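Long-range contact in malonyl CoA-ACP transacylase (Xanthomonas oryzae pv. oryzae, PDB 3K89), which probably transfers the malonyl group from malonyl-CoA to the holo acyl carrier protein, supplying the extender unit of bacterial fatty acid synthesis: residues V159-N164 against S202-M207. Numbering follows the deposited sequence.
Sequences VPANFN and SHTPLM
With chi1 of His203 at -51°, CG lies anti to the carbonyl carbon of His203, and the ring runs past Ala161 O toward the side chain of Asn162. The contact at its base is close: His203 CB sits 3.2 Å from Ala161 O and 4.0 Å from Ala161 CB. Val159 sets its CG2 branch between its backbone N and carbonyl carbon, and this methyl meets Pro205 CD tip to tip at 3.7 Å while also resting against Thr204 CB at 3.8 Å. Ala161 CB approaches Ser202 O at 3.5 Å, and Ala161 CA makes a CH···O contact with His203 O (3.6 Å). Farther along the strand, the amide group of Asn162 crosses the imidazole at a slant, the planes 59° apart. Thr204 OG1 accepts from Leu206 N at 3.2 Å, forming an ST turn, and donates a hydrogen bond to Pro201 O, so the loop is pinned where Val159 packs on it. The imidazole is held at both nitrogens, ND1 by Gln252 O and NE2 by Ser94 OG, consistent with the Ser-His pair of malonyl transacylases. A classic beta bulge places Ala161 and Asn162 together opposite Val170 of strand 168-172, while strand 257-258 pairs with Ala161 and Phe163; the His203 loop, which leads into helix 208-219, packs against helix 109-126 through Ser202 and Met207.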
# COMPACT_ATOMS: atom_id res chain seq x y z
N VAL A 159 -0.26 -18.44 3.96
CA VAL A 159 1.10 -17.94 4.12
C VAL A 159 1.05 -16.54 4.73
O VAL A 159 0.03 -15.86 4.66
CB VAL A 159 1.84 -17.84 2.73
CG1 VAL A 159 2.11 -19.22 2.10
CG2 VAL A 159 1.12 -16.90 1.75
N PRO A 160 2.17 -16.10 5.35
CA PRO A 160 2.29 -14.68 5.67
C PRO A 160 2.17 -13.84 4.39
O PRO A 160 2.82 -14.15 3.37
CB PRO A 160 3.70 -14.56 6.27
CG PRO A 160 4.42 -15.81 5.89
CD PRO A 160 3.35 -16.88 5.76
N ALA A 161 1.31 -12.83 4.44
CA ALA A 161 1.08 -11.95 3.29
C ALA A 161 1.61 -10.54 3.55
O ALA A 161 2.02 -9.85 2.61
CB ALA A 161 -0.43 -11.90 2.96
N ASN A 162 1.58 -10.09 4.80
CA ASN A 162 2.24 -8.82 5.16
C ASN A 162 3.02 -9.00 6.45
O ASN A 162 2.45 -9.47 7.44
CB ASN A 162 1.26 -7.69 5.54
CG ASN A 162 0.31 -7.21 4.43
OD1 ASN A 162 0.36 -7.57 3.23
ND2 ASN A 162 -0.55 -6.34 4.85
N PHE A 163 4.28 -8.58 6.46
CA PHE A 163 5.01 -8.33 7.71
C PHE A 163 4.88 -6.84 8.01
O PHE A 163 5.63 -6.04 7.46
CB PHE A 163 6.48 -8.77 7.57
CG PHE A 163 6.64 -10.25 7.36
CD1 PHE A 163 6.62 -11.12 8.46
CD2 PHE A 163 6.79 -10.78 6.07
CE1 PHE A 163 6.76 -12.50 8.27
CE2 PHE A 163 6.92 -12.15 5.87
CZ PHE A 163 6.91 -13.02 6.97
N ASN A 164 3.89 -6.48 8.83
CA ASN A 164 3.52 -5.08 9.03
C ASN A 164 4.22 -4.35 10.16
O ASN A 164 4.52 -3.19 10.03
CB ASN A 164 2.00 -4.89 9.09
CG ASN A 164 1.36 -5.03 7.73
OD1 ASN A 164 2.04 -4.82 6.72
ND2 ASN A 164 0.08 -5.39 7.69
N SER A 202 -4.18 -11.18 -1.51
CA SER A 202 -2.97 -10.59 -2.06
C SER A 202 -1.72 -11.11 -1.36
O SER A 202 -1.77 -11.53 -0.20
CB SER A 202 -3.01 -9.06 -1.98
OG SER A 202 -3.25 -8.63 -0.65
N HIS A 203 -0.60 -11.07 -2.09
CA HIS A 203 0.71 -11.41 -1.51
C HIS A 203 0.76 -12.85 -1.04
O HIS A 203 1.45 -13.18 -0.07
CB HIS A 203 1.09 -10.38 -0.43
CG HIS A 203 0.97 -8.99 -0.93
ND1 HIS A 203 1.81 -8.50 -1.92
CD2 HIS A 203 0.09 -8.00 -0.66
CE1 HIS A 203 1.44 -7.27 -2.22
NE2 HIS A 203 0.40 -6.95 -1.48
N THR A 204 0.05 -13.70 -1.78
CA THR A 204 0.10 -15.15 -1.58
C THR A 204 0.26 -15.84 -2.93
O THR A 204 0.02 -15.25 -3.98
CB THR A 204 -1.23 -15.68 -0.98
OG1 THR A 204 -2.24 -15.71 -2.01
CG2 THR A 204 -1.69 -14.83 0.19
N PRO A 205 0.66 -17.13 -2.93
CA PRO A 205 0.77 -17.88 -4.18
C PRO A 205 -0.47 -17.88 -5.08
O PRO A 205 -0.35 -18.15 -6.28
CB PRO A 205 1.07 -19.31 -3.69
CG PRO A 205 1.88 -19.08 -2.45
CD PRO A 205 1.28 -17.84 -1.80
N LEU A 206 -1.65 -17.59 -4.54
CA LEU A 206 -2.87 -17.58 -5.36
C LEU A 206 -2.83 -16.45 -6.40
O LEU A 206 -3.63 -16.43 -7.34
CB LEU A 206 -4.14 -17.50 -4.51
CG LEU A 206 -4.42 -18.66 -3.53
CD1 LEU A 206 -5.74 -18.45 -2.82
CD2 LEU A 206 -4.34 -20.03 -4.17
N MET A 207 -1.90 -15.51 -6.22
CA MET A 207 -1.76 -14.39 -7.14
C MET A 207 -0.70 -14.63 -8.21
O MET A 207 -0.37 -13.71 -8.97
CB MET A 207 -1.33 -13.14 -6.36
CG MET A 207 -2.34 -12.61 -5.34
SD MET A 207 -3.86 -11.99 -6.10
CE MET A 207 -4.99 -13.35 -5.76